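Local coordinates for DUF3809 domain-containing protein (PDB 3NQN) that is of unknown function but binds calcium ions and belongs to a family grouped with the Bet v 1-like proteins, at residues 72-84 and 90-102. Residues are numbered along the deposited sequence; the frame is centred on the assembly and turned at random.
Sequences RTPQGAELRPLTL and WVAVSGQATAAEG
With CG set between its backbone N and carbonyl carbon (chi1 58°), Trp90 lays one face of its indole against the backbone at Thr83 and Leu84. Leu84 CB sits over the five-membered ring, 4.0 Å from its centroid, in a CH-pi contact, and the peptide N of Leu84 covers the same face; Thr83 CA lies 3.6 Å from Trp90 CH2. The indole also stacks with His114 of strand 104-114. Replacing Trp90 by an alanine would remove the indole and is likely to open a gap beside Thr83 CA and Leu84 N and leave His114 without its stacking partner. Water 3 spans the parting chains from Leu82 O to Val91 O. Strands 76-81 and 90-99 form a hairpin, neighbours in an antiparallel sheet that, with the long helix 122-153, is consistent with the family's Bet v 1-like clan; 60-73 and 104-114 flank them. Leu79 and Gly95 exchange two backbone bonds, Leu79 N to Gly95 O at 2.8 Å, as do Ala77 and Ala97, whose methyls face helix 18-26. On the other face, Glu78 CG meets Gln96 CG at 3.9 Å, while the Gln96 amide turns to Gln110. Arg80 forms a salt bridge with Glu78, NE to OE1 at 2.9 Å and NH2 to OE2, both reaching the carboxylate from above its plane. Beyond, Pro81 CB packs 3.7 Å from Ala92 CB.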
loop_
_atom_site.group_PDB
_atom_site.type_symbol
_atom_site.label_atom_id
_atom_site.label_comp_id
_atom_site.label_asym_id
_atom_site.label_seq_id
_atom_site.Cartn_x
_atom_site.Cartn_y
_atom_site.Cartn_z
ATOM N N ARG A 72 20.343 -19.810 7.819
ATOM C CA ARG A 72 20.410 -21.243 7.948
ATOM C C ARG A 72 21.304 -21.597 9.132
ATOM O O ARG A 72 22.441 -21.140 9.217
ATOM C CB ARG A 72 20.999 -21.818 6.665
ATOM C CG ARG A 72 21.189 -23.308 6.633
ATOM C CD ARG A 72 21.911 -23.719 5.326
ATOM N NE ARG A 72 21.947 -25.172 5.164
ATOM C CZ ARG A 72 22.826 -25.973 5.765
ATOM N NH1 ARG A 72 23.757 -25.467 6.577
ATOM N NH2 ARG A 72 22.778 -27.286 5.556
ATOM N N THR A 73 20.785 -22.419 10.024
ATOM C CA THR A 73 21.506 -22.818 11.231
ATOM C C THR A 73 21.698 -24.335 11.282
ATOM O O THR A 73 21.103 -25.068 10.501
ATOM C CB THR A 73 20.729 -22.360 12.461
ATOM O OG1 THR A 73 19.412 -22.912 12.405
ATOM C CG2 THR A 73 20.643 -20.814 12.477
ATOM N N PRO A 74 22.518 -24.817 12.219
ATOM C CA PRO A 74 22.778 -26.262 12.237
ATOM C C PRO A 74 21.541 -27.144 12.482
ATOM O O PRO A 74 21.453 -28.224 11.907
ATOM C CB PRO A 74 23.812 -26.410 13.362
ATOM C CG PRO A 74 24.533 -25.126 13.350
ATOM C CD PRO A 74 23.506 -24.079 13.024
ATOM N N GLN A 75 20.577 -26.671 13.272
ATOM C CA GLN A 75 19.354 -27.435 13.587
ATOM C C GLN A 75 18.129 -26.962 12.807
ATOM O O GLN A 75 17.031 -27.473 13.005
ATOM C CB GLN A 75 19.007 -27.296 15.063
ATOM C CG GLN A 75 20.095 -27.603 16.020
ATOM C CD GLN A 75 19.568 -27.670 17.419
ATOM O OE1 GLN A 75 19.698 -26.718 18.190
ATOM N NE2 GLN A 75 18.856 -28.744 17.726
ATOM N N GLY A 76 18.290 -25.947 11.964
ATOM C CA GLY A 76 17.140 -25.418 11.223
ATOM C C GLY A 76 17.409 -24.110 10.506
ATOM O O GLY A 76 18.230 -24.049 9.609
ATOM N N ALA A 77 16.712 -23.061 10.922
ATOM C CA ALA A 77 16.825 -21.763 10.277
ATOM C C ALA A 77 16.156 -20.707 11.127
ATOM O O ALA A 77 15.316 -21.022 11.989
ATOM C CB ALA A 77 16.164 -21.805 8.888
ATOM N N GLU A 78 16.510 -19.453 10.871
ATOM C CA GLU A 78 15.877 -18.310 11.521
ATOM C C GLU A 78 15.470 -17.279 10.491
ATOM O O GLU A 78 16.010 -17.245 9.373
ATOM C CB GLU A 78 16.857 -17.587 12.440
ATOM C CG GLU A 78 17.339 -18.340 13.619
ATOM C CD GLU A 78 18.364 -17.541 14.404
ATOM O OE1 GLU A 78 18.145 -16.313 14.623
ATOM O OE2 GLU A 78 19.376 -18.125 14.803
ATOM N N LEU A 79 14.528 -16.422 10.887
ATOM C CA LEU A 79 14.273 -15.160 10.195
ATOM C C LEU A 79 14.751 -14.062 11.119
ATOM O O LEU A 79 14.389 -14.032 12.308
ATOM C CB LEU A 79 12.783 -14.948 9.912
ATOM C CG LEU A 79 12.112 -15.917 8.947
ATOM C CD1 LEU A 79 10.689 -15.498 8.733
ATOM C CD2 LEU A 79 12.863 -15.988 7.610
ATOM N N ARG A 80 15.587 -13.186 10.594
ATOM C CA ARG A 80 16.063 -12.030 11.330
ATOM C C ARG A 80 15.610 -10.757 10.600
ATOM O O ARG A 80 15.884 -10.591 9.436
ATOM C CB ARG A 80 17.563 -12.082 11.466
ATOM C CG ARG A 80 18.014 -13.196 12.361
ATOM C CD ARG A 80 19.502 -13.226 12.528
ATOM N NE ARG A 80 19.910 -14.419 13.263
ATOM C CZ ARG A 80 21.142 -14.915 13.263
ATOM N NH1 ARG A 80 22.111 -14.320 12.565
ATOM N NH2 ARG A 80 21.410 -16.003 13.960
ATOM N N PRO A 81 14.856 -9.884 11.301
ATOM C CA PRO A 81 14.186 -8.742 10.684
ATOM C C PRO A 81 15.110 -7.659 10.211
ATOM O O PRO A 81 16.143 -7.408 10.833
ATOM C CB PRO A 81 13.304 -8.201 11.823
ATOM C CG PRO A 81 14.000 -8.583 13.046
ATOM C CD PRO A 81 14.614 -9.929 12.753
ATOM N N LEU A 82 14.750 -7.038 9.097
ATOM C CA LEU A 82 15.475 -5.881 8.602
ATOM C C LEU A 82 14.723 -4.619 8.988
ATOM O O LEU A 82 13.490 -4.606 9.059
ATOM C CB LEU A 82 15.662 -5.960 7.092
ATOM C CG LEU A 82 16.470 -7.172 6.617
ATOM C CD1 LEU A 82 16.734 -7.066 5.140
ATOM C CD2 LEU A 82 17.788 -7.287 7.404
ATOM N N THR A 83 15.475 -3.569 9.272
ATOM C CA THR A 83 14.917 -2.286 9.630
ATOM C C THR A 83 14.377 -1.609 8.378
ATOM O O THR A 83 15.069 -1.535 7.358
ATOM C CB THR A 83 15.996 -1.387 10.249
ATOM O OG1 THR A 83 16.568 -2.046 11.380
ATOM C CG2 THR A 83 15.417 -0.041 10.690
ATOM N N LEU A 84 13.137 -1.140 8.441
ATOM C CA LEU A 84 12.542 -0.407 7.318
ATOM C C LEU A 84 12.436 1.084 7.698
ATOM O O LEU A 84 12.774 1.463 8.806
ATOM C CB LEU A 84 11.196 -1.029 6.918
ATOM C CG LEU A 84 11.271 -2.525 6.569
ATOM C CD1 LEU A 84 9.905 -3.059 6.164
ATOM C CD2 LEU A 84 12.282 -2.789 5.471
ATOM N N TRP A 90 5.682 -0.126 9.989
ATOM C CA TRP A 90 6.211 -1.362 9.464
ATOM C C TRP A 90 6.286 -2.395 10.588
ATOM O O TRP A 90 6.038 -2.072 11.744
ATOM C CB TRP A 90 7.585 -1.138 8.816
ATOM C CG TRP A 90 8.669 -0.533 9.763
ATOM C CD1 TRP A 90 8.810 0.773 10.113
ATOM C CD2 TRP A 90 9.778 -1.230 10.351
ATOM N NE1 TRP A 90 9.911 0.935 10.932
ATOM C CE2 TRP A 90 10.513 -0.286 11.104
ATOM C CE3 TRP A 90 10.187 -2.579 10.366
ATOM C CZ2 TRP A 90 11.653 -0.633 11.835
ATOM C CZ3 TRP A 90 11.318 -2.925 11.089
ATOM C CH2 TRP A 90 12.041 -1.952 11.821
ATOM N N VAL A 91 6.554 -3.638 10.218
ATOM C CA VAL A 91 6.620 -4.731 11.168
ATOM C C VAL A 91 7.962 -5.456 11.063
ATOM O O VAL A 91 8.509 -5.608 9.960
ATOM C CB VAL A 91 5.475 -5.766 10.890
ATOM C CG1 VAL A 91 5.636 -7.024 11.771
ATOM C CG2 VAL A 91 4.110 -5.124 11.099
ATOM N N ALA A 92 8.505 -5.834 12.223
ATOM C CA ALA A 92 9.703 -6.683 12.325
ATOM C C ALA A 92 9.235 -8.096 12.655
ATOM O O ALA A 92 8.648 -8.313 13.710
ATOM C CB ALA A 92 10.596 -6.201 13.410
ATOM N N VAL A 93 9.489 -9.036 11.735
ATOM C CA VAL A 93 9.125 -10.437 11.899
ATOM C C VAL A 93 10.372 -11.277 12.160
ATOM O O VAL A 93 11.309 -11.307 11.343
ATOM C CB VAL A 93 8.411 -10.982 10.661
ATOM C CG1 VAL A 93 8.117 -12.508 10.824
ATOM C CG2 VAL A 93 7.105 -10.212 10.403
ATOM N N SER A 94 10.433 -11.876 13.336
ATOM C CA SER A 94 11.556 -12.738 13.716
ATOM C C SER A 94 11.025 -14.133 13.973
ATOM O O SER A 94 9.879 -14.296 14.351
ATOM C CB SER A 94 12.230 -12.232 14.989
ATOM O OG SER A 94 12.534 -10.859 14.924
ATOM N N GLY A 95 11.865 -15.133 13.748
ATOM C CA GLY A 95 11.490 -16.512 13.997
ATOM C C GLY A 95 12.684 -17.436 14.081
ATOM O O GLY A 95 13.757 -17.177 13.473
ATOM N N GLN A 96 12.535 -18.488 14.877
ATOM C CA GLN A 96 13.555 -19.494 15.012
ATOM C C GLN A 96 12.881 -20.860 14.940
ATOM O O GLN A 96 11.788 -21.061 15.497
ATOM C CB GLN A 96 14.327 -19.355 16.332
ATOM C CG GLN A 96 14.872 -17.920 16.655
ATOM C CD GLN A 96 13.795 -16.996 17.220
ATOM O OE1 GLN A 96 12.996 -17.404 18.045
ATOM N NE2 GLN A 96 13.799 -15.723 16.784
ATOM N N ALA A 97 13.525 -21.790 14.241
ATOM C CA ALA A 97 12.989 -23.126 14.060
ATOM C C ALA A 97 14.087 -24.160 14.195
ATOM O O ALA A 97 15.204 -23.986 13.665
ATOM C CB ALA A 97 12.312 -23.257 12.674
ATOM N N THR A 98 13.775 -25.253 14.879
ATOM C CA THR A 98 14.723 -26.358 14.994
ATOM C C THR A 98 14.011 -27.661 14.643
ATOM O O THR A 98 12.809 -27.778 14.820
ATOM C CB THR A 98 15.295 -26.479 16.397
ATOM O OG1 THR A 98 14.234 -26.774 17.309
ATOM C CG2 THR A 98 15.988 -25.191 16.812
ATOM N N ALA A 99 14.766 -28.596 14.076
ATOM C CA ALA A 99 14.274 -29.933 13.739
ATOM C C ALA A 99 15.159 -30.914 14.479
ATOM O O ALA A 99 16.396 -30.777 14.486
ATOM C CB ALA A 99 14.352 -30.172 12.255
ATOM N N ALA A 100 14.538 -31.862 15.154
ATOM C CA ALA A 100 15.270 -32.795 15.977
ATOM C C ALA A 100 15.049 -34.228 15.523
ATOM O O ALA A 100 14.445 -34.484 14.459
ATOM C CB ALA A 100 14.862 -32.629 17.427
ATOM N N GLU A 101 15.581 -35.161 16.308
ATOM C CA GLU A 101 15.448 -36.568 16.025
ATOM C C GLU A 101 13.988 -36.933 15.875
ATOM O O GLU A 101 13.151 -36.526 16.676
ATOM C CB GLU A 101 16.080 -37.404 17.158
ATOM N N GLY A 102 13.684 -37.663 14.816
ATOM C CA GLY A 102 12.334 -38.158 14.586
ATOM C C GLY A 102 11.440 -37.177 13.876
ATOM O O GLY A 102 10.266 -37.479 13.615
HETATM O O HOH W 1 17.730 -22.831 14.437
HETATM O O HOH W 2 15.594 -14.701 14.745
HETATM O O HOH W 3 11.051 -5.735 8.645
#